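Local coordinates for extracellular solute-binding protein, family 1 (PDB 3OMB) that binds a magnesium ion and probably captures a solute, perhaps a carbohydrate, outside the cell for uptake by an ABC transporter, at residues L168-W173 with D322-M327; D175-Q180 with Q198-N203; Q205-P210 with T302-V307; N212-E217 with K287-Y292. One frame throughout, in Å; residues are numbered along the deposited sequence.

Contact 1 (L168-W173 with D322-M327); sequences LINKAW and DQYIAM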
loop_
_atom_site.group_PDB
_atom_site.type_symbol
_atom_site.label_atom_id
_atom_site.label_comp_id
_atom_site.label_asym_id
_atom_site.label_seq_id
_atom_site.Cartn_x
_atom_site.Cartn_y
_atom_site.Cartn_z
ATOM N N LEU A 168 -3.801 -16.672 -0.216
ATOM C CA LEU A 168 -4.183 -17.457 -1.385
ATOM C C LEU A 168 -3.873 -18.921 -1.170
ATOM O O LEU A 168 -2.841 -19.269 -0.585
ATOM C CB LEU A 168 -3.404 -16.969 -2.604
ATOM C CG LEU A 168 -3.473 -15.471 -2.859
ATOM C CD1 LEU A 168 -2.507 -15.072 -3.986
ATOM C CD2 LEU A 168 -4.962 -15.026 -3.147
ATOM N N ILE A 169 -4.739 -19.796 -1.660
ATOM C CA ILE A 169 -4.508 -21.236 -1.478
ATOM C C ILE A 169 -4.822 -22.005 -2.744
ATOM O O ILE A 169 -5.736 -21.618 -3.506
ATOM C CB ILE A 169 -5.289 -21.808 -0.270
ATOM C CG1 ILE A 169 -4.918 -23.290 -0.063
ATOM C CG2 ILE A 169 -6.815 -21.630 -0.435
ATOM C CD1 ILE A 169 -5.216 -23.807 1.326
ATOM N N ASN A 170 -4.050 -23.072 -2.991
ATOM C CA ASN A 170 -4.301 -23.919 -4.132
ATOM C C ASN A 170 -5.510 -24.806 -3.850
ATOM O O ASN A 170 -5.387 -25.852 -3.224
ATOM C CB ASN A 170 -3.072 -24.749 -4.526
ATOM C CG ASN A 170 -3.221 -25.406 -5.909
ATOM O OD1 ASN A 170 -4.272 -25.912 -6.255
ATOM N ND2 ASN A 170 -2.156 -25.391 -6.691
ATOM N N LYS A 171 -6.659 -24.349 -4.343
ATOM C CA LYS A 171 -7.947 -25.021 -4.254
ATOM C C LYS A 171 -8.009 -26.351 -5.052
ATOM O O LYS A 171 -8.632 -27.307 -4.614
ATOM C CB LYS A 171 -9.006 -24.017 -4.735
ATOM C CG LYS A 171 -10.456 -24.469 -4.793
ATOM C CD LYS A 171 -11.021 -24.902 -3.462
ATOM C CE LYS A 171 -12.523 -25.204 -3.645
ATOM N NZ LYS A 171 -13.074 -25.700 -2.392
ATOM N N ALA A 172 -7.336 -26.435 -6.198
ATOM C CA ALA A 172 -7.251 -27.720 -6.914
ATOM C C ALA A 172 -6.555 -28.779 -6.086
ATOM O O ALA A 172 -6.946 -29.938 -6.128
ATOM C CB ALA A 172 -6.553 -27.572 -8.291
ATOM N N TRP A 173 -5.521 -28.381 -5.335
ATOM C CA TRP A 173 -4.797 -29.322 -4.478
ATOM C C TRP A 173 -5.705 -29.794 -3.369
ATOM O O TRP A 173 -5.683 -30.965 -3.023
ATOM C CB TRP A 173 -3.556 -28.691 -3.854
ATOM C CG TRP A 173 -2.379 -28.521 -4.787
ATOM C CD1 TRP A 173 -2.344 -28.758 -6.139
ATOM C CD2 TRP A 173 -1.084 -28.051 -4.425
ATOM N NE1 TRP A 173 -1.099 -28.482 -6.629
ATOM C CE2 TRP A 173 -0.301 -28.043 -5.600
ATOM C CE3 TRP A 173 -0.502 -27.642 -3.209
ATOM C CZ2 TRP A 173 1.042 -27.634 -5.604
ATOM C CZ3 TRP A 173 0.823 -27.238 -3.203
ATOM C CH2 TRP A 173 1.587 -27.228 -4.399
ATOM N N ASP A 322 -6.092 -20.519 -12.216
ATOM C CA ASP A 322 -7.384 -21.197 -12.008
ATOM C C ASP A 322 -7.360 -22.226 -10.892
ATOM O O ASP A 322 -8.403 -22.633 -10.405
ATOM C CB ASP A 322 -7.897 -21.844 -13.297
ATOM C CG ASP A 322 -8.046 -20.841 -14.427
ATOM O OD1 ASP A 322 -8.383 -19.649 -14.179
ATOM O OD2 ASP A 322 -7.802 -21.245 -15.582
ATOM N N GLN A 323 -6.167 -22.639 -10.487
ATOM C CA GLN A 323 -6.001 -23.552 -9.344
ATOM C C GLN A 323 -6.186 -22.862 -7.976
ATOM O O GLN A 323 -6.376 -23.541 -6.953
ATOM C CB GLN A 323 -4.617 -24.194 -9.399
ATOM C CG GLN A 323 -4.492 -25.212 -10.507
ATOM C CD GLN A 323 -3.174 -25.914 -10.498
ATOM O OE1 GLN A 323 -2.734 -26.432 -9.479
ATOM N NE2 GLN A 323 -2.535 -25.966 -11.657
ATOM N N TYR A 324 -6.154 -21.531 -7.966
ATOM C CA TYR A 324 -6.007 -20.782 -6.712
ATOM C C TYR A 324 -7.222 -19.932 -6.384
ATOM O O TYR A 324 -7.844 -19.395 -7.297
ATOM C CB TYR A 324 -4.759 -19.875 -6.786
ATOM C CG TYR A 324 -3.478 -20.664 -6.762
ATOM C CD1 TYR A 324 -2.923 -21.166 -7.945
ATOM C CD2 TYR A 324 -2.835 -20.940 -5.540
ATOM C CE1 TYR A 324 -1.738 -21.934 -7.916
ATOM C CE2 TYR A 324 -1.677 -21.690 -5.494
ATOM C CZ TYR A 324 -1.123 -22.180 -6.678
ATOM O OH TYR A 324 0.038 -22.907 -6.622
ATOM N N ILE A 325 -7.530 -19.801 -5.087
ATOM C CA ILE A 325 -8.559 -18.870 -4.598
ATOM C C ILE A 325 -8.022 -18.097 -3.402
ATOM O O ILE A 325 -7.041 -18.512 -2.781
ATOM C CB ILE A 325 -9.885 -19.587 -4.161
ATOM C CG1 ILE A 325 -9.661 -20.497 -2.928
ATOM C CG2 ILE A 325 -10.552 -20.332 -5.359
ATOM C CD1 ILE A 325 -10.974 -21.191 -2.403
ATOM N N ALA A 326 -8.672 -16.989 -3.057
ATOM C CA ALA A 326 -8.415 -16.351 -1.767
ATOM C C ALA A 326 -9.224 -17.072 -0.694
ATOM O O ALA A 326 -10.332 -17.503 -0.968
ATOM C CB ALA A 326 -8.757 -14.851 -1.819
HETATM N N MSE A 327 -8.670 -17.212 0.511
HETATM C CA MSE A 327 -9.369 -17.845 1.646
HETATM C C MSE A 327 -9.409 -16.886 2.844
HETATM O O MSE A 327 -8.479 -16.106 3.033
HETATM C CB MSE A 327 -8.664 -19.137 2.083
HETATM C CG MSE A 327 -7.184 -18.923 2.444
HETATM SE SE MSE A 327 -6.300 -20.520 3.102
HETATM C CE MSE A 327 -7.091 -20.607 4.865
HETATM O O HOH W 1 -1.367 -28.630 -9.303
#

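Contact 2 (D175-Q180 with Q198-N203); sequences DKLGLQ and QDPNGN. With MG (magnesium ion), chain B.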
loop_
_atom_site.group_PDB
_atom_site.type_symbol
_atom_site.label_atom_id
_atom_site.label_comp_id
_atom_site.label_asym_id
_atom_site.label_seq_id
_atom_site.Cartn_x
_atom_site.Cartn_y
_atom_site.Cartn_z
ATOM N N ASP A 175 -9.021 -29.959 -3.422
ATOM C CA ASP A 175 -9.978 -30.864 -4.091
ATOM C C ASP A 175 -9.374 -32.228 -4.381
ATOM O O ASP A 175 -9.913 -33.243 -3.964
ATOM C CB ASP A 175 -10.539 -30.229 -5.373
ATOM C CG ASP A 175 -11.564 -29.142 -5.077
ATOM O OD1 ASP A 175 -11.920 -28.987 -3.884
ATOM O OD2 ASP A 175 -12.021 -28.440 -6.010
ATOM N N LYS A 176 -8.239 -32.239 -5.068
ATOM C CA LYS A 176 -7.505 -33.467 -5.359
ATOM C C LYS A 176 -7.257 -34.347 -4.119
ATOM O O LYS A 176 -7.326 -35.558 -4.204
ATOM C CB LYS A 176 -6.166 -33.139 -6.025
ATOM C CG LYS A 176 -5.438 -34.365 -6.597
ATOM C CD LYS A 176 -4.303 -33.959 -7.555
ATOM C CE LYS A 176 -3.378 -35.152 -7.900
ATOM N NZ LYS A 176 -3.984 -35.994 -8.969
ATOM N N LEU A 177 -6.965 -33.726 -2.983
ATOM C CA LEU A 177 -6.623 -34.471 -1.785
ATOM C C LEU A 177 -7.851 -34.708 -0.915
ATOM O O LEU A 177 -7.745 -35.341 0.101
ATOM C CB LEU A 177 -5.515 -33.762 -0.989
ATOM C CG LEU A 177 -4.177 -33.559 -1.732
ATOM C CD1 LEU A 177 -3.160 -32.890 -0.800
ATOM C CD2 LEU A 177 -3.602 -34.874 -2.352
ATOM N N GLY A 178 -9.010 -34.197 -1.325
ATOM C CA GLY A 178 -10.237 -34.367 -0.548
ATOM C C GLY A 178 -10.249 -33.609 0.774
ATOM O O GLY A 178 -10.722 -34.129 1.784
ATOM N N LEU A 179 -9.743 -32.374 0.761
ATOM C CA LEU A 179 -9.591 -31.561 1.981
ATOM C C LEU A 179 -10.379 -30.281 1.847
ATOM O O LEU A 179 -10.682 -29.855 0.734
ATOM C CB LEU A 179 -8.118 -31.164 2.188
ATOM C CG LEU A 179 -7.031 -32.233 2.305
ATOM C CD1 LEU A 179 -5.674 -31.542 2.222
ATOM C CD2 LEU A 179 -7.174 -33.045 3.605
ATOM N N GLN A 180 -10.742 -29.680 2.980
ATOM C CA GLN A 180 -11.448 -28.394 2.987
ATOM C C GLN A 180 -10.482 -27.249 3.284
ATOM O O GLN A 180 -9.389 -27.467 3.801
ATOM C CB GLN A 180 -12.602 -28.403 4.007
ATOM C CG GLN A 180 -13.885 -29.087 3.504
ATOM C CD GLN A 180 -14.742 -29.691 4.615
ATOM O OE1 GLN A 180 -15.380 -30.737 4.429
ATOM N NE2 GLN A 180 -14.763 -29.041 5.770
ATOM N N GLN A 198 1.745 -35.675 -0.000
ATOM C CA GLN A 198 0.810 -36.406 -0.873
ATOM C C GLN A 198 0.870 -36.020 -2.351
ATOM O O GLN A 198 -0.046 -36.311 -3.116
ATOM C CB GLN A 198 -0.607 -36.303 -0.308
ATOM C CG GLN A 198 -0.796 -37.094 1.019
ATOM C CD GLN A 198 -2.164 -36.838 1.641
ATOM O OE1 GLN A 198 -3.151 -36.619 0.935
ATOM N NE2 GLN A 198 -2.222 -36.833 2.975
ATOM N N ASP A 199 1.966 -35.375 -2.749
ATOM C CA ASP A 199 2.188 -35.036 -4.152
ATOM C C ASP A 199 0.957 -34.465 -4.920
ATOM O O ASP A 199 0.576 -35.003 -5.972
ATOM C CB ASP A 199 2.774 -36.263 -4.898
ATOM C CG ASP A 199 3.227 -35.917 -6.312
ATOM O OD1 ASP A 199 3.788 -34.804 -6.546
ATOM O OD2 ASP A 199 3.013 -36.760 -7.189
ATOM N N PRO A 200 0.346 -33.364 -4.425
ATOM C CA PRO A 200 -0.894 -32.908 -5.078
ATOM C C PRO A 200 -0.743 -32.371 -6.492
ATOM O O PRO A 200 -1.745 -32.323 -7.210
ATOM C CB PRO A 200 -1.429 -31.799 -4.127
ATOM C CG PRO A 200 -0.240 -31.319 -3.382
ATOM C CD PRO A 200 0.643 -32.578 -3.213
ATOM N N ASN A 201 0.472 -31.994 -6.918
ATOM C CA ASN A 201 0.679 -31.629 -8.334
ATOM C C ASN A 201 0.930 -32.855 -9.250
ATOM O O ASN A 201 1.164 -32.722 -10.457
ATOM C CB ASN A 201 1.717 -30.496 -8.512
ATOM C CG ASN A 201 3.169 -30.948 -8.283
ATOM O OD1 ASN A 201 3.487 -32.144 -8.262
ATOM N ND2 ASN A 201 4.053 -29.979 -8.118
ATOM N N GLY A 202 0.843 -34.044 -8.666
ATOM C CA GLY A 202 0.912 -35.303 -9.417
ATOM C C GLY A 202 2.207 -35.678 -10.144
ATOM O O GLY A 202 2.214 -36.628 -10.897
ATOM N N ASN A 203 3.313 -34.968 -9.954
ATOM C CA ASN A 203 4.485 -35.270 -10.799
ATOM C C ASN A 203 5.422 -36.318 -10.213
ATOM O O ASN A 203 6.447 -36.675 -10.825
ATOM C CB ASN A 203 5.238 -34.001 -11.222
ATOM C CG ASN A 203 5.862 -33.232 -10.039
ATOM O OD1 ASN A 203 5.867 -33.689 -8.877
ATOM N ND2 ASN A 203 6.400 -32.057 -10.345
HETATM MG MG MG B . 4.977 -33.055 -6.692
#

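Contact 3 (Q205-P210 with T302-V307); sequences QADEIP and TAKTGV. With MG (magnesium ion), chain B.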
loop_
_atom_site.group_PDB
_atom_site.type_symbol
_atom_site.label_atom_id
_atom_site.label_comp_id
_atom_site.label_asym_id
_atom_site.label_seq_id
_atom_site.Cartn_x
_atom_site.Cartn_y
_atom_site.Cartn_z
ATOM N N GLN A 205 7.296 -35.996 -7.727
ATOM C CA GLN A 205 8.360 -35.336 -6.976
ATOM C C GLN A 205 7.825 -34.695 -5.692
ATOM O O GLN A 205 6.714 -34.162 -5.664
ATOM C CB GLN A 205 9.066 -34.285 -7.858
ATOM C CG GLN A 205 9.731 -34.869 -9.138
ATOM C CD GLN A 205 10.869 -35.830 -8.793
ATOM O OE1 GLN A 205 10.789 -37.050 -9.042
ATOM N NE2 GLN A 205 11.926 -35.287 -8.186
ATOM N N ALA A 206 8.633 -34.755 -4.637
ATOM C CA ALA A 206 8.376 -34.003 -3.419
ATOM C C ALA A 206 8.875 -32.561 -3.599
ATOM O O ALA A 206 9.764 -32.096 -2.900
ATOM C CB ALA A 206 9.036 -34.691 -2.208
ATOM N N ASP A 207 8.276 -31.874 -4.562
ATOM C CA ASP A 207 8.653 -30.538 -4.941
ATOM C C ASP A 207 7.703 -29.460 -4.393
ATOM O O ASP A 207 8.013 -28.287 -4.478
ATOM C CB ASP A 207 8.720 -30.415 -6.482
ATOM C CG ASP A 207 7.382 -30.706 -7.185
ATOM O OD1 ASP A 207 6.484 -31.398 -6.649
ATOM O OD2 ASP A 207 7.231 -30.262 -8.339
ATOM N N GLU A 208 6.542 -29.854 -3.877
ATOM C CA GLU A 208 5.570 -28.892 -3.336
ATOM C C GLU A 208 6.174 -28.082 -2.173
ATOM O O GLU A 208 6.745 -28.661 -1.240
ATOM C CB GLU A 208 4.317 -29.613 -2.842
ATOM C CG GLU A 208 3.397 -30.214 -3.900
ATOM C CD GLU A 208 3.905 -31.505 -4.555
ATOM O OE1 GLU A 208 4.911 -32.123 -4.131
ATOM O OE2 GLU A 208 3.268 -31.925 -5.523
ATOM N N ILE A 209 6.055 -26.751 -2.246
ATOM C CA ILE A 209 6.338 -25.860 -1.118
ATOM C C ILE A 209 4.984 -25.623 -0.459
ATOM O O ILE A 209 4.160 -24.902 -1.028
ATOM C CB ILE A 209 6.894 -24.509 -1.612
ATOM C CG1 ILE A 209 8.264 -24.698 -2.248
ATOM C CG2 ILE A 209 6.981 -23.492 -0.460
ATOM C CD1 ILE A 209 8.734 -23.502 -3.070
ATOM N N PRO A 210 4.727 -26.241 0.720
ATOM C CA PRO A 210 3.342 -26.143 1.230
ATOM C C PRO A 210 2.891 -24.692 1.430
ATOM O O PRO A 210 1.813 -24.302 0.962
ATOM C CB PRO A 210 3.401 -26.920 2.549
ATOM C CG PRO A 210 4.429 -27.946 2.293
ATOM C CD PRO A 210 5.520 -27.179 1.542
ATOM N N THR A 302 3.361 -26.499 -13.999
ATOM C CA THR A 302 3.216 -27.239 -12.744
ATOM C C THR A 302 3.252 -26.275 -11.560
ATOM O O THR A 302 4.244 -25.565 -11.355
ATOM C CB THR A 302 4.340 -28.294 -12.563
ATOM O OG1 THR A 302 4.556 -28.952 -13.801
ATOM C CG2 THR A 302 3.960 -29.347 -11.511
ATOM N N ALA A 303 2.168 -26.262 -10.793
ATOM C CA ALA A 303 2.092 -25.454 -9.590
ATOM C C ALA A 303 3.038 -26.014 -8.538
ATOM O O ALA A 303 3.153 -27.237 -8.385
ATOM C CB ALA A 303 0.669 -25.423 -9.061
ATOM N N LYS A 304 3.708 -25.125 -7.812
ATOM C CA LYS A 304 4.668 -25.547 -6.785
ATOM C C LYS A 304 4.249 -25.180 -5.349
ATOM O O LYS A 304 4.629 -25.858 -4.389
ATOM C CB LYS A 304 6.062 -24.968 -7.086
ATOM C CG LYS A 304 6.708 -25.478 -8.393
ATOM C CD LYS A 304 7.193 -26.911 -8.262
ATOM C CE LYS A 304 8.123 -27.309 -9.418
ATOM N NZ LYS A 304 7.428 -27.548 -10.719
ATOM N N THR A 305 3.455 -24.128 -5.200
ATOM C CA THR A 305 3.225 -23.539 -3.884
ATOM C C THR A 305 1.768 -23.640 -3.461
ATOM O O THR A 305 0.866 -23.299 -4.227
ATOM C CB THR A 305 3.645 -22.069 -3.882
ATOM O OG1 THR A 305 5.033 -21.993 -4.208
ATOM C CG2 THR A 305 3.397 -21.408 -2.515
ATOM N N GLY A 306 1.542 -24.087 -2.232
ATOM C CA GLY A 306 0.180 -24.329 -1.746
ATOM C C GLY A 306 -0.507 -23.082 -1.256
ATOM O O GLY A 306 -1.677 -22.864 -1.588
ATOM N N VAL A 307 0.218 -22.268 -0.481
ATOM C CA VAL A 307 -0.333 -21.110 0.267
ATOM C C VAL A 307 0.691 -19.965 0.214
ATOM O O VAL A 307 1.892 -20.198 0.455
ATOM C CB VAL A 307 -0.597 -21.453 1.783
ATOM C CG1 VAL A 307 -1.048 -20.208 2.590
ATOM C CG2 VAL A 307 -1.624 -22.562 1.947
HETATM MG MG MG B . 4.977 -33.055 -6.692
#

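Contact 4 (N212-E217 with K287-Y292); sequences NIKKLE and KDDDAY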
loop_
_atom_site.group_PDB
_atom_site.type_symbol
_atom_site.label_atom_id
_atom_site.label_comp_id
_atom_site.label_asym_id
_atom_site.label_seq_id
_atom_site.Cartn_x
_atom_site.Cartn_y
_atom_site.Cartn_z
ATOM N N ASN A 212 4.620 -20.628 1.290
ATOM C CA ASN A 212 5.803 -19.793 1.072
ATOM C C ASN A 212 5.592 -18.422 1.692
ATOM O O ASN A 212 4.499 -17.870 1.641
ATOM C CB ASN A 212 6.184 -19.707 -0.429
ATOM C CG ASN A 212 7.672 -19.476 -0.636
ATOM O OD1 ASN A 212 8.442 -19.395 0.325
ATOM N ND2 ASN A 212 8.085 -19.362 -1.882
ATOM N N ILE A 213 6.638 -17.885 2.309
ATOM C CA ILE A 213 6.557 -16.581 2.963
ATOM C C ILE A 213 7.753 -15.713 2.540
ATOM O O ILE A 213 8.849 -16.248 2.222
ATOM C CB ILE A 213 6.440 -16.689 4.527
ATOM C CG1 ILE A 213 7.620 -17.474 5.136
ATOM C CG2 ILE A 213 5.105 -17.367 4.945
ATOM C CD1 ILE A 213 7.663 -17.428 6.683
ATOM N N LYS A 214 7.524 -14.394 2.540
ATOM C CA LYS A 214 8.520 -13.381 2.238
ATOM C C LYS A 214 9.514 -13.184 3.382
ATOM O O LYS A 214 9.149 -13.283 4.569
ATOM C CB LYS A 214 7.831 -12.032 1.956
ATOM C CG LYS A 214 7.136 -11.967 0.604
ATOM C CD LYS A 214 6.362 -10.652 0.331
ATOM C CE LYS A 214 7.282 -9.431 0.167
ATOM N NZ LYS A 214 6.538 -8.126 -0.174
ATOM N N LYS A 215 10.764 -12.877 3.030
ATOM C CA LYS A 215 11.749 -12.519 4.036
ATOM C C LYS A 215 11.309 -11.226 4.710
ATOM O O LYS A 215 10.531 -10.458 4.147
ATOM C CB LYS A 215 13.162 -12.401 3.437
ATOM C CG LYS A 215 13.449 -11.163 2.565
ATOM C CD LYS A 215 14.946 -11.163 2.242
ATOM C CE LYS A 215 15.445 -9.849 1.673
ATOM N NZ LYS A 215 15.102 -9.716 0.224
ATOM N N LEU A 216 11.765 -11.021 5.936
ATOM C CA LEU A 216 11.465 -9.784 6.665
ATOM C C LEU A 216 12.379 -8.662 6.162
ATOM O O LEU A 216 13.525 -8.911 5.810
ATOM C CB LEU A 216 11.658 -10.007 8.159
ATOM C CG LEU A 216 10.801 -11.087 8.810
ATOM C CD1 LEU A 216 10.896 -10.973 10.333
ATOM C CD2 LEU A 216 9.308 -11.030 8.387
ATOM N N GLU A 217 11.852 -7.443 6.067
ATOM C CA GLU A 217 12.677 -6.254 5.831
ATOM C C GLU A 217 13.094 -5.672 7.168
ATOM O O GLU A 217 12.346 -5.765 8.156
ATOM C CB GLU A 217 11.897 -5.202 5.041
ATOM C CG GLU A 217 11.860 -5.491 3.543
ATOM C CD GLU A 217 13.192 -5.198 2.873
ATOM O OE1 GLU A 217 14.092 -4.601 3.519
ATOM O OE2 GLU A 217 13.334 -5.550 1.690
ATOM N N LYS A 287 15.846 -15.219 1.200
ATOM C CA LYS A 287 15.498 -15.354 -0.204
ATOM C C LYS A 287 15.032 -14.020 -0.764
ATOM O O LYS A 287 14.151 -13.370 -0.200
ATOM C CB LYS A 287 14.429 -16.415 -0.404
ATOM C CG LYS A 287 14.067 -16.616 -1.874
ATOM C CD LYS A 287 13.014 -17.702 -2.038
ATOM C CE LYS A 287 13.574 -19.102 -1.809
ATOM N NZ LYS A 287 12.424 -20.053 -1.613
ATOM N N ASP A 288 15.627 -13.613 -1.878
ATOM C CA ASP A 288 15.322 -12.311 -2.457
ATOM C C ASP A 288 13.897 -12.339 -3.019
ATOM O O ASP A 288 13.429 -13.387 -3.432
ATOM C CB ASP A 288 16.334 -11.978 -3.553
ATOM C CG ASP A 288 16.246 -10.530 -4.006
ATOM O OD1 ASP A 288 16.210 -9.605 -3.135
ATOM O OD2 ASP A 288 16.201 -10.314 -5.242
ATOM N N ASP A 289 13.222 -11.186 -3.012
ATOM C CA ASP A 289 11.868 -11.069 -3.558
ATOM C C ASP A 289 11.675 -11.751 -4.925
ATOM O O ASP A 289 10.708 -12.512 -5.108
ATOM C CB ASP A 289 11.426 -9.598 -3.620
ATOM C CG ASP A 289 9.912 -9.442 -3.671
ATOM O OD1 ASP A 289 9.193 -10.044 -2.820
ATOM O OD2 ASP A 289 9.426 -8.705 -4.565
ATOM N N ASP A 290 12.581 -11.494 -5.870
ATOM C CA ASP A 290 12.483 -12.100 -7.200
ATOM C C ASP A 290 12.463 -13.646 -7.179
ATOM O O ASP A 290 11.633 -14.268 -7.860
ATOM C CB ASP A 290 13.584 -11.574 -8.121
ATOM C CG ASP A 290 13.414 -10.080 -8.436
ATOM O OD1 ASP A 290 12.254 -9.638 -8.668
ATOM O OD2 ASP A 290 14.430 -9.341 -8.437
ATOM N N ALA A 291 13.347 -14.260 -6.386
ATOM C CA ALA A 291 13.363 -15.722 -6.298
ATOM C C ALA A 291 12.093 -16.219 -5.632
ATOM O O ALA A 291 11.519 -17.214 -6.048
ATOM C CB ALA A 291 14.597 -16.230 -5.562
ATOM N N TYR A 292 11.650 -15.506 -4.612
ATOM C CA TYR A 292 10.434 -15.869 -3.907
ATOM C C TYR A 292 9.218 -15.891 -4.858
ATOM O O TYR A 292 8.429 -16.840 -4.844
ATOM C CB TYR A 292 10.215 -14.945 -2.685
ATOM C CG TYR A 292 8.757 -14.856 -2.197
ATOM C CD1 TYR A 292 8.240 -15.780 -1.268
ATOM C CD2 TYR A 292 7.898 -13.864 -2.688
ATOM C CE1 TYR A 292 6.915 -15.697 -0.825
ATOM C CE2 TYR A 292 6.552 -13.782 -2.247
ATOM C CZ TYR A 292 6.090 -14.691 -1.308
ATOM O OH TYR A 292 4.790 -14.615 -0.908
HETATM O O HOH W 2 3.693 -15.338 1.418
HETATM O O HOH W 3 11.007 -18.711 0.436
HETATM O O HOH W 4 6.298 -9.384 -3.041
HETATM O O HOH W 5 11.528 -13.385 0.184
#

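Contact 1 (L168-W173 with D322-M327)
Asn170 and Gln323 join their side-chain amides through Asn170 ND2 and Gln323 OE1, 3.0 Å apart. The acceptor lies in the plane of the Asn170 amide, whereas the donor stands above the Gln323 carbonyl plane. ND2 also makes a weak bond to Tyr324 OH, whose stronger partner is Thr305 O. With CG anti to the backbone N (chi1 -167°), the Asn170 amide sits tightly between two rings: CG lies over one face of Tyr324, and ND2 rides 3.2 Å above the plane of the Trp173 ring. The carbonyl end of the Asn170 amide caps the helix, OD1 accepting from Trp173 N at 2.9 Å. A leucine in its place would probably leave Trp173 N without its side-chain cap and Gln323 OE1 without the amide donor. A water at the indole edge bridges Trp173 NE1 to Gln323 OE1. Further along the strands Ile169 and Ile325 exchange two nearly straight backbone bonds, Ile169 N to Ile325 O at 2.9 Å and Ile325 N to Ile169 O at 3.0 Å, while Met327 SE, as selenomethionine, rests on Ile169 CG2 at 3.7 Å. The partly exposed flank is looser: Lys171 lays CD beside Ile325 CD1 at 3.9 Å and leads its ammonium away. Strand 324-326 pairs antiparallel with strand 166-170 as an edge of a four-stranded mixed sheet, beside an N-capped strand-to-helix junction.

Contact 2 (D175-Q180 with Q198-N203)
Asn201 OD1 is gripped twice: by the magnesium ion at 2.4 Å and, in an Asx turn, by Asn203 N at 3.3 Å, its N-H pointing nearly straight at the oxygen (161°). The loop resembles that of an EF-hand, with Asp199, Asn201 and Asn203 as alternate ligands; Gln205, Asp207 and Glu208 complete the site. Lys176 and Leu177, in the last turn of helix 171-177, pack against this loop from outside. Lys176 runs a nearly extended chain, bent only at chi4 (81°), along it to Gly202, and its methylenes rest against Pro200 O, CD at 3.1 Å and CE at 3.3 Å. Behind these residues the helix ends at Gly178 in a Schellman motif. A type I turn from Asp199 to Gly202 brings the ligands round. Asp199 divides its carboxylate, OD1 binding the magnesium ion at 2.1 Å and OD2 accepting from Gly204 N. The contact is at the surface and rests on packing, so helix 171-177 backs the loop while the ion lies on the far side of Pro200 from Leu177. Leu177 makes the apolar half: CD2 lies against Gln198 CB and OE1, and CD1 packs on Pro200 CB at 3.9 Å.

Contact 3 (Q205-P210 with T302-V307)
Lys304 lays its CD and CE methylenes against the carboxylate of Asp207, passing across it with CE 3.3 Å from OD2. The charges themselves meet less closely, Lys304 NZ and Asp207 OD2 forming a long salt bridge at 3.6 Å. Asp207 faces two ways: OD2 turns to the lysine, while OD1 binds the magnesium ion at 2.2 Å. The nearby positive charge probably helps to offset the acidic groups gathered round the metal. Glu208, its chain curled back at chi2 (75°), turns both carboxylate oxygens to the ion, OE2 at 2.4 Å and OE1 at a longer 2.7 Å, and Gln205 contributes its backbone O.

Immediately after these ligands the backbone enters the sheet. Ile209 N donates to Lys304 O at 2.7 Å, and Gly306 N donates to Ile209 O at 3.0 Å. Between these bonds the side chains of Ile209 and Thr305 share one face of the sheet, the threonine hydroxyl having its polar partner in Gln296. At Gly306 the chains come so close that a CB there would fall 2.5 Å from Pro210 O, which leaves little room for any side chain. Pro210 turns its ring away, onto helix 185-197. The whole is a parallel strand pairing at the edge of a mixed sheet, with strand 209-211 leading directly out of an EF-hand-like metal loop.

Contact 4 (N212-E217 with K287-Y292)
The first turn of helix 289-297 packs against the loop that follows strand 209-211, with Tyr292 wedged in among Asn212, Ile213 and Lys214. Lys214 CG sits over one face of the phenol ring, 3.7 Å from its centroid and 23° off the normal, a CH-pi contact in which the lysine chain passes over the ring. The Asn212 amide runs antiparallel alongside the same ring, its plane tilted 54° and ND2 within 3.6 Å of Tyr292 CD1. Tyr292 OH shares a water with Asn212 O. Replacing this tyrosine by an alanine is likely to open a gap under Lys214 CG and leave the water on Asn212 O without its phenol partner.

Toward the surface the contact becomes charged and wet. Lys215 runs CD past Lys287 O at 3.4 Å and ends in a salt bridge from NZ to Asp288 OD1 at 3.5 Å. Lys214 NZ and Asp289 OD1 stay 4.2 Å apart, bridged by a water, while the ammonium also bonds to Trp223 O. Another water joins Asn212 OD1 to Lys287 NZ. Further along helix 289-297, Asp295 takes a salt bridge from Lys287 NZ and, with Gln296, holds Asn212 ND2. On the inner side Tyr292 touches Val308 of strand 305-310, and Ile213 turns away from the tyrosine to pack on Met498 of helix 490-500.

In the fold
Contacts 1 and 3 are buried pairings at the two edges of one mixed sheet, antiparallel and parallel respectively, built on backbone bonds; they meet where Asn170 N bonds to Gly306 O. Contact 2 is surface packing beside a metal loop, sharing helix 171-177 with contact 1, whose Trp173 rests on Pro200. Contacts 2 and 3 each supply three ligands to the same magnesium ion, so metal coordination joins them, together with the hydrogen bond from Asn201 ND2 to Ala303 O. Contact 4, partly buried, uses water bridges, a salt bridge and a CH-pi contact where helix 289-297 meets a loop; it touches contact 3 through Asn212 N and Val307 O.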